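Local coordinates for probable transcriptional regulator PhnF (Escherichia coli, PDB 2FA1), which is probably a transcriptional regulator of the GntR/HutC family, encoded in the operon for alkylphosphonate uptake and C-P lyase, and is represented here by its C-terminal effector-binding domain, at residues 21-32 with 44-55. Sequence-based numbering, arbitrary orientation.
Sequences TSEKLLSVLRPA and EGENVIHLRTLR
R30 reaches H50 across two antiparallel strands, 23-31 and 47-57, and the pair illustrates how an edge strand gains side-chain grip beyond its backbone ladder. A chi1 of 70° tucks CG of R30 in between its own N and C, and with a bend at chi3 the chain folds over the neighbouring strand. This brings R30 CD to 3.2 Å from H50 CB, while NH2 donates to H50 ND1 at 3.0 Å. That acceptor is met in the imidazole plane, although the guanidinium is turned 58° against the ring and the N-H points somewhat off line (140°). NE2 of the same ring bonds to D66, and Y68 stacks on it, so H50 is held at both nitrogens and through its ring. D66 also forms a salt bridge with R52, whose NH2 shares a water, weakly on its side, with R30.

Tight packing continues at the 32 end, where A32 CB rests 3.7 Å from V48 CG1, with A37 and L40 of helix 34-40 close by. On the opposite face of the sheet, S27 CB meets L51 CD1 at 3.6 Å. L25, though exposed, is a close-packed lid, laying CD1 3.6 Å from L54 CB and CD2 against R52 CD. The looser side is the T21 end, where T21 OG1 and R55 NE share a water, with T21 OG1 also bonded to H19. Two successive residues, L25 and L26, share R52 as their partner: its carbonyl takes a bond from L25 N at 2.7 Å and a weak one from L26 N. This is a classic beta bulge in the strand pair at one edge of the chain's antiparallel sheet, in a UTRA domain.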
ATOM      1  N   THR A  21      -3.543 -20.657  -2.794  1.00 24.89           N
ATOM      2  CA  THR A  21      -4.841 -21.255  -2.549  1.00 24.74           C
ATOM      3  C   THR A  21      -5.989 -20.493  -3.224  1.00 23.95           C
ATOM      4  O   THR A  21      -7.155 -20.799  -2.954  1.00 26.08           O
ATOM      5  CB  THR A  21      -5.224 -21.188  -1.030  1.00 26.71           C
ATOM      6  OG1 THR A  21      -5.351 -19.802  -0.651  1.00 27.36           O
ATOM      7  CG2 THR A  21      -4.218 -21.891  -0.255  1.00 26.17           C
ATOM      8  N   SER A  22      -5.675 -19.564  -4.108  1.00 22.52           N
ATOM      9  CA  SER A  22      -6.766 -18.790  -4.782  1.00 21.32           C
ATOM     10  C   SER A  22      -7.514 -19.710  -5.721  1.00 21.65           C
ATOM     11  O   SER A  22      -6.935 -20.691  -6.231  1.00 21.65           O
ATOM     12  CB  SER A  22      -6.292 -17.562  -5.501  1.00 23.04           C
ATOM     13  OG  SER A  22      -5.713 -17.905  -6.716  1.00 25.96           O
ATOM     14  N   GLU A  23      -8.821 -19.466  -5.820  1.00 17.72           N
ATOM     15  CA  GLU A  23      -9.675 -20.212  -6.774  1.00 16.72           C
ATOM     16  C   GLU A  23     -10.112 -19.336  -7.901  1.00 16.33           C
ATOM     17  O   GLU A  23     -10.405 -18.166  -7.698  1.00 13.45           O
ATOM     18  CB  GLU A  23     -10.907 -20.676  -6.064  1.00 19.65           C
ATOM     19  CG  GLU A  23     -10.623 -21.674  -4.990  1.00 21.81           C
ATOM     20  CD  GLU A  23     -10.346 -23.061  -5.532  1.00 30.29           C
ATOM     21  OE1 GLU A  23     -10.692 -23.379  -6.703  1.00 28.57           O
ATOM     22  OE2 GLU A  23      -9.804 -23.837  -4.733  1.00 31.35           O
ATOM     23  N   LYS A  24     -10.237 -19.906  -9.086  1.00 13.89           N
ATOM     24  CA  LYS A  24     -10.864 -19.170 -10.228  1.00 13.63           C
ATOM     25  C   LYS A  24     -12.330 -19.090 -10.032  1.00 13.46           C
ATOM     26  O   LYS A  24     -13.008 -20.154  -9.901  1.00 14.91           O
ATOM     27  CB  LYS A  24     -10.525 -19.895 -11.566  1.00 15.10           C
ATOM     28  CG  LYS A  24     -11.014 -18.998 -12.737  1.00 15.47           C
ATOM     29  CD  LYS A  24     -10.610 -19.630 -14.123  1.00 16.88           C
ATOM     30  CE  LYS A  24     -11.367 -20.946 -14.426  1.00 20.96           C
ATOM     31  NZ  LYS A  24     -11.034 -21.394 -15.849  0.50 13.16           N
ATOM     32  N   LEU A  25     -12.857 -17.889 -10.189  1.00 11.37           N
ATOM     33  CA  LEU A  25     -14.297 -17.650 -10.211  1.00 12.28           C
ATOM     34  C   LEU A  25     -14.792 -17.553 -11.640  1.00 13.83           C
ATOM     35  O   LEU A  25     -15.885 -18.018 -11.924  1.00 16.94           O
ATOM     36  CB  LEU A  25     -14.613 -16.312  -9.528  1.00 13.63           C
ATOM     37  CG  LEU A  25     -14.884 -16.472  -7.966  1.00 16.62           C
ATOM     38  CD1 LEU A  25     -14.092 -17.387  -7.245  1.00 18.60           C
ATOM     39  CD2 LEU A  25     -15.121 -15.039  -7.378  1.00 12.65           C
ATOM     40  N   LEU A  26     -14.001 -17.028 -12.553  0.50 13.66           N
ATOM     41  CA  LEU A  26     -14.482 -16.947 -13.931  0.50 13.92           C
ATOM     42  C   LEU A  26     -13.300 -16.713 -14.827  0.50 13.97           C
ATOM     43  O   LEU A  26     -12.349 -16.095 -14.414  0.50 13.56           O
ATOM     44  CB  LEU A  26     -15.426 -15.745 -14.023  0.50 14.48           C
ATOM     45  CG  LEU A  26     -16.648 -15.520 -14.970  0.50 19.15           C
ATOM     46  CD1 LEU A  26     -16.354 -14.403 -15.946  0.50 22.79           C
ATOM     47  CD2 LEU A  26     -17.436 -16.691 -15.590  0.50 22.80           C
ATOM     48  N   SER A  27     -13.366 -17.275 -16.046  1.00 14.12           N
ATOM     49  CA  SER A  27     -12.376 -16.958 -17.139  1.00 14.49           C
ATOM     50  C   SER A  27     -13.240 -16.765 -18.388  1.00 15.87           C
ATOM     51  O   SER A  27     -14.011 -17.722 -18.750  1.00 18.02           O
ATOM     52  CB  SER A  27     -11.314 -18.060 -17.367  1.00 15.16           C
ATOM     53  OG  SER A  27     -11.941 -19.326 -17.401  1.00 19.12           O
ATOM     54  N   VAL A  28     -13.239 -15.536 -18.922  1.00 15.81           N
ATOM     55  CA  VAL A  28     -14.093 -15.236 -20.071  1.00 17.91           C
ATOM     56  C   VAL A  28     -13.415 -14.285 -21.002  1.00 18.75           C
ATOM     57  O   VAL A  28     -12.498 -13.592 -20.598  1.00 19.09           O
ATOM     58  CB  VAL A  28     -15.454 -14.607 -19.599  1.00 16.71           C
ATOM     59  CG1 VAL A  28     -16.315 -15.668 -18.888  1.00 21.07           C
ATOM     60  CG2 VAL A  28     -15.335 -13.292 -18.862  1.00 19.48           C
ATOM     61  N   LEU A  29     -13.834 -14.250 -22.272  1.00 18.63           N
ATOM     62  CA  LEU A  29     -13.461 -13.112 -23.096  1.00 21.28           C
ATOM     63  C   LEU A  29     -14.536 -12.048 -22.972  1.00 21.94           C
ATOM     64  O   LEU A  29     -15.751 -12.365 -23.002  1.00 24.11           O
ATOM     65  CB  LEU A  29     -13.314 -13.586 -24.538  1.00 23.60           C
ATOM     66  CG  LEU A  29     -12.192 -14.634 -24.778  1.00 26.04           C
ATOM     67  CD1 LEU A  29     -12.430 -15.532 -26.025  1.00 34.59           C
ATOM     68  CD2 LEU A  29     -10.911 -13.915 -24.936  1.00 24.83           C
ATOM     69  N   ARG A  30     -14.155 -10.792 -22.868  1.00 20.42           N
ATOM     70  CA  ARG A  30     -15.184  -9.784 -22.739  1.00 22.48           C
ATOM     71  C   ARG A  30     -14.660  -8.429 -23.214  1.00 23.37           C
ATOM     72  O   ARG A  30     -13.494  -8.159 -23.155  1.00 20.94           O
ATOM     73  CB  ARG A  30     -15.614  -9.689 -21.261  1.00 21.83           C
ATOM     74  CG  ARG A  30     -14.604  -9.100 -20.334  1.00 26.26           C
ATOM     75  CD  ARG A  30     -14.947  -9.461 -18.912  1.00 33.59           C
ATOM     76  NE  ARG A  30     -16.312  -9.013 -18.703  1.00 33.88           N
ATOM     77  CZ  ARG A  30     -17.199  -9.418 -17.803  1.00 35.41           C
ATOM     78  NH1 ARG A  30     -18.398  -8.846 -17.885  1.00 32.77           N
ATOM     79  NH2 ARG A  30     -16.971 -10.348 -16.878  1.00 31.91           N
ATOM     80  N   PRO A  31     -15.550  -7.528 -23.688  1.00 23.25           N
ATOM     81  CA  PRO A  31     -15.103  -6.188 -24.036  1.00 23.92           C
ATOM     82  C   PRO A  31     -14.487  -5.406 -22.877  1.00 24.18           C
ATOM     83  O   PRO A  31     -15.010  -5.470 -21.756  1.00 26.92           O
ATOM     84  CB  PRO A  31     -16.431  -5.503 -24.488  1.00 23.10           C
ATOM     85  CG  PRO A  31     -17.219  -6.628 -24.968  1.00 25.30           C
ATOM     86  CD  PRO A  31     -16.990  -7.693 -23.923  1.00 26.37           C
ATOM     87  N   ALA A  32     -13.367  -4.726 -23.130  1.00 23.28           N
ATOM     88  CA  ALA A  32     -12.673  -3.865 -22.197  1.00 24.18           C
ATOM     89  C   ALA A  32     -13.519  -2.614 -21.870  1.00 25.86           C
ATOM     90  O   ALA A  32     -14.003  -1.890 -22.775  1.00 24.27           O
ATOM     91  CB  ALA A  32     -11.325  -3.472 -22.741  1.00 24.23           C
ATOM     92  N   GLU A  44     -11.222   1.102 -25.929  1.00 27.66           N
ATOM     93  CA  GLU A  44     -12.423   0.689 -25.200  1.00 29.35           C
ATOM     94  C   GLU A  44     -13.321  -0.166 -26.066  1.00 28.29           C
ATOM     95  O   GLU A  44     -13.558   0.181 -27.232  1.00 30.07           O
ATOM     96  CB  GLU A  44     -13.200   1.911 -24.704  1.00 29.96           C
ATOM     97  CG  GLU A  44     -14.538   1.537 -24.127  1.00 33.45           C
ATOM     98  CD  GLU A  44     -15.108   2.644 -23.274  1.00 40.77           C
ATOM     99  OE1 GLU A  44     -14.419   3.684 -23.156  1.00 42.91           O
ATOM    100  OE2 GLU A  44     -16.236   2.463 -22.737  1.00 44.49           O
ATOM    101  N   GLY A  45     -13.832  -1.282 -25.540  1.00 26.35           N
ATOM    102  CA  GLY A  45     -14.661  -2.184 -26.301  1.00 23.55           C
ATOM    103  C   GLY A  45     -14.019  -3.434 -26.968  1.00 23.63           C
ATOM    104  O   GLY A  45     -14.716  -4.427 -27.283  1.00 23.13           O
ATOM    105  N   GLU A  46     -12.715  -3.398 -27.238  0.50 22.72           N
ATOM    106  CA  GLU A  46     -12.100  -4.604 -27.808  0.50 21.62           C
ATOM    107  C   GLU A  46     -11.917  -5.603 -26.678  0.50 20.27           C
ATOM    108  O   GLU A  46     -11.618  -5.176 -25.539  0.50 19.18           O
ATOM    109  CB  GLU A  46     -10.737  -4.353 -28.473  0.50 22.82           C
ATOM    110  CG  GLU A  46     -10.750  -3.442 -29.750  0.50 25.03           C
ATOM    111  CD  GLU A  46     -11.767  -3.849 -30.817  0.50 30.75           C
ATOM    112  OE1 GLU A  46     -11.755  -5.012 -31.252  0.50 30.74           O
ATOM    113  OE2 GLU A  46     -12.583  -2.983 -31.236  0.50 32.49           O
ATOM    114  N   ASN A  47     -11.997  -6.885 -27.048  1.00 19.93           N
ATOM    115  CA  ASN A  47     -12.053  -8.040 -26.117  1.00 19.68           C
ATOM    116  C   ASN A  47     -10.746  -8.072 -25.365  1.00 17.56           C
ATOM    117  O   ASN A  47      -9.737  -7.830 -25.914  1.00 17.10           O
ATOM    118  CB  ASN A  47     -12.319  -9.403 -26.790  1.00 20.82           C
ATOM    119  CG  ASN A  47     -13.822  -9.625 -27.081  1.00 27.06           C
ATOM    120  OD1 ASN A  47     -14.646  -8.923 -26.517  1.00 25.85           O
ATOM    121  ND2 ASN A  47     -14.167 -10.645 -27.859  1.00 31.33           N
ATOM    122  N   VAL A  48     -10.830  -8.524 -24.125  1.00 16.42           N
ATOM    123  CA  VAL A  48      -9.648  -8.865 -23.308  1.00 15.05           C
ATOM    124  C   VAL A  48     -10.041 -10.210 -22.634  1.00 14.63           C
ATOM    125  O   VAL A  48     -11.175 -10.637 -22.722  1.00 14.28           O
ATOM    126  CB  VAL A  48      -9.440  -7.769 -22.195  1.00 15.46           C
ATOM    127  CG1 VAL A  48      -8.986  -6.349 -22.827  1.00 16.18           C
ATOM    128  CG2 VAL A  48     -10.677  -7.623 -21.247  1.00 15.98           C
ATOM    129  N   ILE A  49      -9.052 -10.891 -22.022  1.00 12.28           N
ATOM    130  CA  ILE A  49      -9.327 -12.109 -21.269  1.00 10.35           C
ATOM    131  C   ILE A  49      -9.502 -11.581 -19.844  1.00 11.52           C
ATOM    132  O   ILE A  49      -8.631 -10.912 -19.335  1.00 12.34           O
ATOM    133  CB  ILE A  49      -8.124 -13.068 -21.355  1.00 12.21           C
ATOM    134  CG1 ILE A  49      -7.955 -13.603 -22.803  1.00 11.32           C
ATOM    135  CG2 ILE A  49      -8.343 -14.233 -20.354  1.00 14.01           C
ATOM    136  CD1 ILE A  49      -6.547 -14.318 -22.957  1.00 12.51           C
ATOM    137  N   HIS A  50     -10.630 -11.921 -19.243  1.00 11.55           N
ATOM    138  CA  HIS A  50     -10.862 -11.535 -17.843  1.00 10.66           C
ATOM    139  C   HIS A  50     -10.921 -12.817 -17.020  1.00 12.08           C
ATOM    140  O   HIS A  50     -11.761 -13.692 -17.293  1.00 11.13           O
ATOM    141  CB  HIS A  50     -12.244 -10.892 -17.838  1.00 13.62           C
ATOM    142  CG  HIS A  50     -12.710 -10.540 -16.465  1.00 13.00           C
ATOM    143  ND1 HIS A  50     -14.039 -10.396 -16.148  1.00 18.28           N
ATOM    144  CD2 HIS A  50     -12.015 -10.295 -15.323  1.00 15.03           C
ATOM    145  CE1 HIS A  50     -14.146 -10.092 -14.863  1.00 16.20           C
ATOM    146  NE2 HIS A  50     -12.935  -9.941 -14.369  1.00 15.44           N
ATOM    147  N   LEU A  51     -10.027 -12.876 -16.010  1.00 10.05           N
ATOM    148  CA  LEU A  51     -10.045 -13.973 -15.011  1.00 10.50           C
ATOM    149  C   LEU A  51     -10.354 -13.317 -13.691  1.00 11.25           C
ATOM    150  O   LEU A  51      -9.716 -12.299 -13.361  1.00 11.65           O
ATOM    151  CB  LEU A  51      -8.647 -14.582 -14.907  1.00 12.61           C
ATOM    152  CG  LEU A  51      -8.643 -15.923 -15.612  1.00 17.26           C
ATOM    153  CD1 LEU A  51      -8.718 -15.571 -17.126  1.00 20.75           C
ATOM    154  CD2 LEU A  51      -7.409 -16.708 -15.350  1.00 16.98           C
ATOM    155  N   ARG A  52     -11.227 -13.946 -12.886  1.00  9.89           N
ATOM    156  CA  ARG A  52     -11.428 -13.422 -11.536  1.00 10.54           C
ATOM    157  C   ARG A  52     -11.032 -14.513 -10.559  1.00  9.93           C
ATOM    158  O   ARG A  52     -11.406 -15.710 -10.745  1.00 11.91           O
ATOM    159  CB  ARG A  52     -12.888 -13.059 -11.403  1.00 10.31           C
ATOM    160  CG  ARG A  52     -13.233 -12.590  -9.901  1.00 12.73           C
ATOM    161  CD  ARG A  52     -14.733 -12.322  -9.865  1.00 16.87           C
ATOM    162  NE  ARG A  52     -15.011 -11.100 -10.681  1.00 15.88           N
ATOM    163  CZ  ARG A  52     -16.135 -10.832 -11.358  1.00 21.15           C
ATOM    164  NH1 ARG A  52     -17.186 -11.691 -11.421  1.00 22.00           N
ATOM    165  NH2 ARG A  52     -16.207  -9.679 -12.049  1.00 25.19           N
ATOM    166  N   THR A  53     -10.294 -14.163  -9.513  1.00  9.69           N
ATOM    167  CA  THR A  53      -9.886 -15.200  -8.515  1.00 10.95           C
ATOM    168  C   THR A  53     -10.328 -14.707  -7.155  1.00  9.81           C
ATOM    169  O   THR A  53     -10.563 -13.515  -6.919  1.00  9.85           O
ATOM    170  CB  THR A  53      -8.353 -15.395  -8.475  1.00 12.47           C
ATOM    171  OG1 THR A  53      -7.673 -14.144  -8.188  1.00 14.57           O
ATOM    172  CG2 THR A  53      -7.782 -15.877  -9.936  1.00 12.39           C
ATOM    173  N   LEU A  54     -10.408 -15.697  -6.233  1.00  9.78           N
ATOM    174  CA  LEU A  54     -10.771 -15.290  -4.854  1.00 10.96           C
ATOM    175  C   LEU A  54     -10.024 -16.217  -3.881  1.00 12.71           C
ATOM    176  O   LEU A  54      -9.928 -17.440  -4.112  1.00 13.60           O
ATOM    177  CB  LEU A  54     -12.233 -15.592  -4.698  1.00 12.39           C
ATOM    178  CG  LEU A  54     -12.878 -15.149  -3.366  1.00 12.49           C
ATOM    179  CD1 LEU A  54     -12.888 -13.706  -3.171  1.00 14.62           C
ATOM    180  CD2 LEU A  54     -14.242 -15.750  -3.242  1.00 15.29           C
ATOM    181  N   ARG A  55      -9.577 -15.593  -2.795  1.00 11.62           N
ATOM    182  CA  ARG A  55      -8.915 -16.386  -1.684  1.00 12.13           C
ATOM    183  C   ARG A  55      -9.975 -16.388  -0.554  1.00 12.21           C
ATOM    184  O   ARG A  55     -10.516 -15.272  -0.174  1.00 10.91           O
ATOM    185  CB  ARG A  55      -7.634 -15.675  -1.293  1.00 13.68           C
ATOM    186  CG  ARG A  55      -7.106 -16.347   0.008  1.00 18.81           C
ATOM    187  CD  ARG A  55      -5.840 -15.644   0.571  1.00 25.85           C
ATOM    188  NE  ARG A  55      -5.385 -16.355   1.783  1.00 28.29           N
ATOM    189  CZ  ARG A  55      -4.381 -15.923   2.543  1.00 27.35           C
ATOM    190  NH1 ARG A  55      -3.774 -14.789   2.237  1.00 27.44           N
ATOM    191  NH2 ARG A  55      -4.004 -16.605   3.601  1.00 26.94           N
TER
HETATM  192  O   HOH W   1      -6.286 -18.905   1.839  1.00 24.51           O
HETATM  193  O   HOH W   2     -18.704 -10.108 -14.184  1.00 40.44           O